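Local coordinates for extracellular solute-binding protein family 1 (Arthrobacter chlorophenolicus, PDB 4R2F) that binds laminaribiose in the crystal and probably serves as the extracellular sugar-binding component of a bacterial ABC transporter, at residues A[118-123]-A[326-330]; A[154-160]-A[272-278]. One frame throughout, in Å; residues are numbered along the deposited sequence.

Contact 1 of 2, residues A[118-123]-A[326-330]; sequences KVIEKL and EEFVV
Val119 drives its two methyls into the helix that carries Glu326, Val329 and Val330, and this is the tightly packed, apolar side of the contact. Its CG1 lies anti to the backbone N (chi1 167°), which sets CG1 against CG1 of Val329 at 3.9 Å and near CG2 of Val330, while Val119 CG2 rests on the aliphatic part of Glu326, 3.8 Å from its CG. Leu123 closes the apolar strip more loosely, its CD2 4.3 Å from CG1 of Val330. Toward solvent the character changes. Lys122 lays its chain across Val330, with CD 3.9 Å from Val330 CG2, then turns at the last torsion so that NZ meets OE2 of Glu327 in a salt bridge; the modelled separation is too short to be taken literally. The carboxylate of Glu326 is buried beside Lys118, whose CB comes to 3.6 Å from Glu326 OE2 before the lysine chain bends away. That OE2 accepts a hydrogen bond from a water at 2.8 Å, which in turn takes a weak one from the backbone N of Lys118. Gln322 NE2, one turn earlier in the same helix, also hydrogen-bonds to Glu326 OE2. Replacing Glu326 by alanine is likely to open a gap beside Val119 CG2 and to leave the water and Gln322 NE2 without their acceptor. The axes of segments 118-123 and 326-330 come within 9.6 Å at 47°; they belong to helices 117-126 and 322-335. Beneath them lies the sheet: Met315 of strand 306-316 touches Val119, Glu326 and Val329, and Val149 of strand 145-161 backs Val119.

Contact 2 of 2, residues A[154-160]-A[272-278]; sequences DIRPLWY and AYGMLTL. With BGC (beta-D-glucopyranose), chain B; BGC (beta-D-glucopyranose), chain C.
OD2 of Asp154 is gripped by three groups: O2 of each of the two glucose units donates to it at 2.6 Å, and Arg156 NH2 reaches it at 2.8 Å. Arg156 holds the carboxylate end-on, NH1 to OD1 and NH2 to OD2, both nitrogens approaching from above the carboxylate plane. The guanidinium edge also faces the sugar, NH2 lying 3.2 Å from O3 of the chain B glucose. The two-point grip probably holds the Asp154 carboxylate in place for the sugar hydroxyls, and His207, which holds Arg156 NE, also bonds the sugar. Arg156 bends at chi2 (-80°), which brings CD to 3.1 Å from Leu276 O; its CB packs on CG of Met275. Further along, the two segments pair as antiparallel strands. Trp159 and Gly274 form the hydrogen-bonded pair, and Leu276 N bonds Pro157 O at 2.9 Å. The backbone angles of Gly274 would push a CB into the carbonyl oxygen of Tyr273, so this position calls for glycine. The Trp159 indole turns its edge toward segment 272-278, where NE1 makes a weak bond to Thr277 O. On the opposite face, Leu158 CD1 sits 3.4 Å from Tyr273 OH, and Leu158 CD2 meets Met275 CB. Strand 273-275 borders the long strand 145-161, which also pairs with 291-294 and 306-316; helix 364-373 packs on Ile155, Trp159 and Leu278.

Contact 2 is the buried one, its centre about 11 Å from the centre of the chain, and reaches the bound sugar; the centre of contact 1 lies about 25 Å from it, partly open to solvent, on the other side of the chain's centre. Their own centres are 33 Å apart and their nearest atoms about 17 Å, yet strand 145-161 runs to both: it supplies one segment of contact 2 and backs helix 117-126 of contact 1 through Val149. Along the sequence, contact 2 is nested within the loop that contact 1 closes. Helix packing by methyl groups with a rim salt bridge contrasts with strand pairing by backbone bonds and an ion pair turned to the ligand.

Contact 1 of 2, residues A[118-123]-A[326-330]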
loop_
_atom_site.group_PDB
_atom_site.type_symbol
_atom_site.label_atom_id
_atom_site.label_comp_id
_atom_site.label_asym_id
_atom_site.label_seq_id
_atom_site.Cartn_x
_atom_site.Cartn_y
_atom_site.Cartn_z
ATOM N N LYS A 118 -13.293 -19.685 -11.212
ATOM C CA LYS A 118 -12.684 -20.615 -12.163
ATOM C C LYS A 118 -11.158 -20.541 -12.124
ATOM O O LYS A 118 -10.488 -21.546 -12.322
ATOM C CB LYS A 118 -13.209 -20.372 -13.594
ATOM C CG LYS A 118 -14.644 -20.833 -13.860
ATOM C CD LYS A 118 -14.772 -22.312 -14.241
ATOM C CE LYS A 118 -14.044 -22.681 -15.533
ATOM N NZ LYS A 118 -12.693 -23.289 -15.312
ATOM N N VAL A 119 -10.609 -19.347 -11.907
ATOM C CA VAL A 119 -9.155 -19.197 -11.713
ATOM C C VAL A 119 -8.715 -19.974 -10.492
ATOM O O VAL A 119 -7.755 -20.733 -10.549
ATOM C CB VAL A 119 -8.748 -17.704 -11.565
ATOM C CG1 VAL A 119 -7.311 -17.565 -11.063
ATOM C CG2 VAL A 119 -8.943 -16.986 -12.898
ATOM N N ILE A 120 -9.449 -19.816 -9.396
ATOM C CA ILE A 120 -9.157 -20.547 -8.176
ATOM C C ILE A 120 -9.146 -22.069 -8.427
ATOM O O ILE A 120 -8.253 -22.755 -7.956
ATOM C CB ILE A 120 -10.170 -20.237 -7.065
ATOM C CG1 ILE A 120 -10.088 -18.767 -6.602
ATOM C CG2 ILE A 120 -9.954 -21.165 -5.873
ATOM C CD1 ILE A 120 -8.771 -18.351 -6.021
ATOM N N GLU A 121 -10.144 -22.577 -9.141
ATOM C CA GLU A 121 -10.194 -24.005 -9.533
ATOM C C GLU A 121 -8.967 -24.411 -10.322
ATOM O O GLU A 121 -8.387 -25.450 -10.047
ATOM C CB GLU A 121 -11.400 -24.320 -10.426
ATOM C CG GLU A 121 -12.777 -24.281 -9.784
ATOM C CD GLU A 121 -13.899 -24.336 -10.831
ATOM O OE1 GLU A 121 -13.758 -25.079 -11.833
ATOM O OE2 GLU A 121 -14.930 -23.637 -10.667
ATOM N N LYS A 122 -8.589 -23.609 -11.324
ATOM C CA LYS A 122 -7.427 -23.907 -12.118
ATOM C C LYS A 122 -6.158 -23.910 -11.262
ATOM O O LYS A 122 -5.270 -24.727 -11.486
ATOM C CB LYS A 122 -7.283 -22.960 -13.315
ATOM C CG LYS A 122 -8.373 -23.094 -14.382
ATOM C CD LYS A 122 -8.278 -21.922 -15.372
ATOM C CE LYS A 122 -9.016 -22.180 -16.665
ATOM N NZ LYS A 122 -8.279 -23.179 -17.478
ATOM N N LEU A 123 -6.069 -23.022 -10.278
ATOM C CA LEU A 123 -4.898 -22.989 -9.401
ATOM C C LEU A 123 -4.867 -24.215 -8.472
ATOM O O LEU A 123 -3.803 -24.719 -8.139
ATOM C CB LEU A 123 -4.879 -21.719 -8.559
ATOM C CG LEU A 123 -4.751 -20.418 -9.335
ATOM C CD1 LEU A 123 -4.939 -19.232 -8.389
ATOM C CD2 LEU A 123 -3.437 -20.337 -10.095
ATOM N N GLU A 326 -9.223 -15.661 -17.759
ATOM C CA GLU A 326 -8.882 -16.653 -16.747
ATOM C C GLU A 326 -7.552 -17.305 -17.033
ATOM O O GLU A 326 -6.736 -17.452 -16.139
ATOM C CB GLU A 326 -9.992 -17.695 -16.640
ATOM C CG GLU A 326 -11.186 -17.110 -15.928
ATOM C CD GLU A 326 -12.492 -17.815 -16.193
ATOM O OE1 GLU A 326 -12.570 -18.775 -17.005
ATOM O OE2 GLU A 326 -13.458 -17.392 -15.543
ATOM N N GLU A 327 -7.323 -17.669 -18.286
ATOM C CA GLU A 327 -6.029 -18.209 -18.680
ATOM C C GLU A 327 -4.905 -17.214 -18.447
ATOM O O GLU A 327 -3.839 -17.594 -17.956
ATOM C CB GLU A 327 -6.030 -18.640 -20.153
ATOM C CG GLU A 327 -6.805 -19.927 -20.443
ATOM C CD GLU A 327 -6.334 -21.144 -19.643
ATOM O OE1 GLU A 327 -5.115 -21.426 -19.588
ATOM O OE2 GLU A 327 -7.201 -21.845 -19.084
ATOM N N PHE A 328 -5.141 -15.942 -18.787
ATOM C CA PHE A 328 -4.125 -14.932 -18.595
ATOM C C PHE A 328 -3.773 -14.865 -17.128
ATOM O O PHE A 328 -2.593 -14.834 -16.788
ATOM C CB PHE A 328 -4.539 -13.521 -19.053
ATOM C CG PHE A 328 -3.489 -12.474 -18.733
ATOM C CD1 PHE A 328 -2.367 -12.327 -19.529
ATOM C CD2 PHE A 328 -3.590 -11.689 -17.593
ATOM C CE1 PHE A 328 -1.383 -11.413 -19.219
ATOM C CE2 PHE A 328 -2.613 -10.769 -17.269
ATOM C CZ PHE A 328 -1.496 -10.633 -18.084
ATOM N N VAL A 329 -4.791 -14.806 -16.268
ATOM C CA VAL A 329 -4.535 -14.615 -14.833
ATOM C C VAL A 329 -3.751 -15.799 -14.275
ATOM O O VAL A 329 -2.854 -15.610 -13.484
ATOM C CB VAL A 329 -5.816 -14.349 -14.009
ATOM C CG1 VAL A 329 -5.533 -14.410 -12.502
ATOM C CG2 VAL A 329 -6.445 -13.003 -14.368
ATOM N N VAL A 330 -4.073 -17.012 -14.712
ATOM C CA VAL A 330 -3.363 -18.197 -14.220
ATOM C C VAL A 330 -1.906 -18.175 -14.703
ATOM O O VAL A 330 -0.949 -18.452 -13.940
ATOM C CB VAL A 330 -4.101 -19.476 -14.664
ATOM C CG1 VAL A 330 -3.325 -20.731 -14.335
ATOM C CG2 VAL A 330 -5.475 -19.523 -14.015
HETATM O O HOH W 1 -13.098 -17.149 -12.802
#

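Contact 2 of 2, residues A[154-160]-A[272-278]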
loop_
_atom_site.group_PDB
_atom_site.type_symbol
_atom_site.label_atom_id
_atom_site.label_comp_id
_atom_site.label_asym_id
_atom_site.label_seq_id
_atom_site.Cartn_x
_atom_site.Cartn_y
_atom_site.Cartn_z
ATOM N N ASP A 154 1.390 -5.278 0.416
ATOM C CA ASP A 154 2.178 -4.048 0.420
ATOM C C ASP A 154 2.129 -3.519 1.833
ATOM O O ASP A 154 1.139 -2.938 2.256
ATOM C CB ASP A 154 1.605 -3.062 -0.590
ATOM C CG ASP A 154 2.424 -1.774 -0.716
ATOM O OD1 ASP A 154 3.580 -1.709 -0.252
ATOM O OD2 ASP A 154 1.873 -0.807 -1.270
ATOM N N ILE A 155 3.218 -3.740 2.545
ATOM C CA ILE A 155 3.372 -3.403 3.949
ATOM C C ILE A 155 4.189 -2.108 4.106
ATOM O O ILE A 155 4.906 -1.721 3.189
ATOM C CB ILE A 155 4.063 -4.587 4.691
ATOM C CG1 ILE A 155 3.841 -4.508 6.207
ATOM C CG2 ILE A 155 5.538 -4.675 4.353
ATOM C CD1 ILE A 155 4.001 -5.837 6.908
ATOM N N ARG A 156 4.064 -1.463 5.261
ATOM C CA ARG A 156 4.576 -0.108 5.518
ATOM C C ARG A 156 5.615 -0.092 6.643
ATOM O O ARG A 156 5.307 0.247 7.787
ATOM C CB ARG A 156 3.415 0.838 5.855
ATOM C CG ARG A 156 2.523 1.134 4.655
ATOM C CD ARG A 156 3.150 2.191 3.748
ATOM N NE ARG A 156 2.480 2.251 2.453
ATOM C CZ ARG A 156 2.641 1.375 1.472
ATOM N NH1 ARG A 156 3.536 0.405 1.570
ATOM N NH2 ARG A 156 1.960 1.520 0.346
ATOM N N PRO A 157 6.863 -0.459 6.316
ATOM C CA PRO A 157 7.874 -0.469 7.344
ATOM C C PRO A 157 8.428 0.921 7.604
ATOM O O PRO A 157 8.348 1.806 6.757
ATOM C CB PRO A 157 8.977 -1.383 6.772
ATOM C CG PRO A 157 8.500 -1.827 5.421
ATOM C CD PRO A 157 7.403 -0.883 5.017
ATOM N N LEU A 158 9.004 1.076 8.782
ATOM C CA LEU A 158 9.803 2.234 9.111
ATOM C C LEU A 158 11.252 1.927 8.717
ATOM O O LEU A 158 11.693 0.768 8.790
ATOM C CB LEU A 158 9.680 2.547 10.589
ATOM C CG LEU A 158 8.279 3.000 11.025
ATOM C CD1 LEU A 158 8.119 2.896 12.527
ATOM C CD2 LEU A 158 7.994 4.421 10.579
ATOM N N TRP A 159 11.939 2.947 8.229
ATOM C CA TRP A 159 13.316 2.843 7.752
ATOM C C TRP A 159 14.113 3.955 8.372
ATOM O O TRP A 159 13.539 4.986 8.739
ATOM C CB TRP A 159 13.389 3.002 6.217
ATOM C CG TRP A 159 12.768 1.883 5.476
ATOM C CD1 TRP A 159 11.450 1.712 5.241
ATOM C CD2 TRP A 159 13.434 0.748 4.891
ATOM N NE1 TRP A 159 11.242 0.548 4.550
ATOM C CE2 TRP A 159 12.443 -0.062 4.320
ATOM C CE3 TRP A 159 14.771 0.355 4.784
ATOM C CZ2 TRP A 159 12.735 -1.257 3.652
ATOM C CZ3 TRP A 159 15.064 -0.831 4.128
ATOM C CH2 TRP A 159 14.052 -1.619 3.560
ATOM N N TYR A 160 15.436 3.761 8.433
ATOM C CA TYR A 160 16.340 4.795 8.892
ATOM C C TYR A 160 17.653 4.731 8.163
ATOM O O TYR A 160 18.017 3.707 7.579
ATOM C CB TYR A 160 16.574 4.719 10.408
ATOM C CG TYR A 160 17.452 3.587 10.918
ATOM C CD1 TYR A 160 16.988 2.272 10.957
ATOM C CD2 TYR A 160 18.710 3.841 11.448
ATOM C CE1 TYR A 160 17.777 1.234 11.450
ATOM C CE2 TYR A 160 19.508 2.813 11.952
ATOM C CZ TYR A 160 19.040 1.507 11.964
ATOM O OH TYR A 160 19.834 0.493 12.458
ATOM N N ALA A 272 16.170 10.944 7.309
ATOM C CA ALA A 272 16.788 10.076 8.311
ATOM C C ALA A 272 15.881 8.936 8.755
ATOM O O ALA A 272 16.372 7.908 9.183
ATOM C CB ALA A 272 17.216 10.873 9.533
ATOM N N TYR A 273 14.571 9.130 8.692
ATOM C CA TYR A 273 13.637 8.189 9.291
ATOM C C TYR A 273 12.278 8.404 8.658
ATOM O O TYR A 273 11.961 9.515 8.235
ATOM C CB TYR A 273 13.613 8.397 10.804
ATOM C CG TYR A 273 12.811 7.400 11.624
ATOM C CD1 TYR A 273 13.364 6.194 12.031
ATOM C CD2 TYR A 273 11.520 7.691 12.033
ATOM C CE1 TYR A 273 12.632 5.284 12.796
ATOM C CE2 TYR A 273 10.778 6.786 12.792
ATOM C CZ TYR A 273 11.342 5.588 13.176
ATOM O OH TYR A 273 10.630 4.711 13.945
ATOM N N GLY A 274 11.508 7.338 8.507
ATOM C CA GLY A 274 10.155 7.452 7.997
ATOM C C GLY A 274 9.510 6.156 7.555
ATOM O O GLY A 274 10.137 5.113 7.544
ATOM N N MET A 275 8.255 6.248 7.143
ATOM C CA MET A 275 7.469 5.090 6.761
ATOM C C MET A 275 7.480 4.996 5.253
ATOM O O MET A 275 7.183 5.954 4.574
ATOM C CB MET A 275 6.024 5.244 7.260
ATOM C CG MET A 275 5.065 4.114 6.907
ATOM S SD MET A 275 3.309 4.528 6.980
ATOM C CE MET A 275 3.181 5.630 5.598
ATOM N N LEU A 276 7.868 3.847 4.727
ATOM C CA LEU A 276 7.784 3.632 3.297
ATOM C C LEU A 276 7.302 2.224 2.928
ATOM O O LEU A 276 6.219 1.816 3.308
ATOM C CB LEU A 276 9.095 4.013 2.603
ATOM C CG LEU A 276 9.005 4.403 1.127
ATOM C CD1 LEU A 276 7.705 5.117 0.825
ATOM C CD2 LEU A 276 10.190 5.235 0.680
ATOM N N THR A 277 8.125 1.497 2.191
ATOM C CA THR A 277 7.757 0.210 1.636
ATOM C C THR A 277 8.867 -0.791 1.823
ATOM O O THR A 277 9.960 -0.448 2.218
ATOM C CB THR A 277 7.492 0.295 0.125
ATOM O OG1 THR A 277 8.725 0.505 -0.563
ATOM C CG2 THR A 277 6.534 1.411 -0.195
ATOM N N LEU A 278 8.570 -2.045 1.544
ATOM C CA LEU A 278 9.610 -3.041 1.432
ATOM C C LEU A 278 10.522 -2.667 0.264
ATOM O O LEU A 278 10.061 -2.147 -0.738
ATOM C CB LEU A 278 8.995 -4.411 1.194
ATOM C CG LEU A 278 9.968 -5.571 1.052
ATOM C CD1 LEU A 278 9.328 -6.869 1.486
ATOM C CD2 LEU A 278 10.487 -5.674 -0.367
HETATM C C2 BGC B . 2.773 1.835 -3.294
HETATM C C3 BGC B . 1.325 2.298 -3.520
HETATM C C4 BGC B . 1.289 3.832 -3.563
HETATM C C5 BGC B . 2.318 4.366 -4.594
HETATM C C6 BGC B . 2.289 5.891 -4.749
HETATM C C1 BGC B . 3.706 2.497 -4.325
HETATM O O1 BGC B . 5.068 2.151 -4.077
HETATM O O2 BGC B . 2.835 0.401 -3.373
HETATM O O3 BGC B . 0.494 1.707 -2.486
HETATM O O4 BGC B . 0.005 4.363 -3.914
HETATM O O5 BGC B . 3.586 3.928 -4.188
HETATM O O6 BGC B . 2.457 6.511 -3.473
HETATM C C2 BGC C . -1.367 0.274 -2.102
HETATM C C3 BGC C . -2.770 0.002 -2.645
HETATM C C4 BGC C . -3.640 1.239 -2.474
HETATM C C5 BGC C . -2.970 2.443 -3.121
HETATM C C6 BGC C . -3.750 3.740 -2.867
HETATM C C1 BGC C . -0.824 1.441 -2.909
HETATM O O2 BGC C . -0.533 -0.871 -2.236
HETATM O O3 BGC C . -3.360 -1.108 -1.969
HETATM O O4 BGC C . -4.886 1.044 -3.131
HETATM O O5 BGC C . -1.634 2.594 -2.629
HETATM O O6 BGC C . -3.808 4.080 -1.464
HETATM O O HOH W 2 5.859 -3.090 0.820
#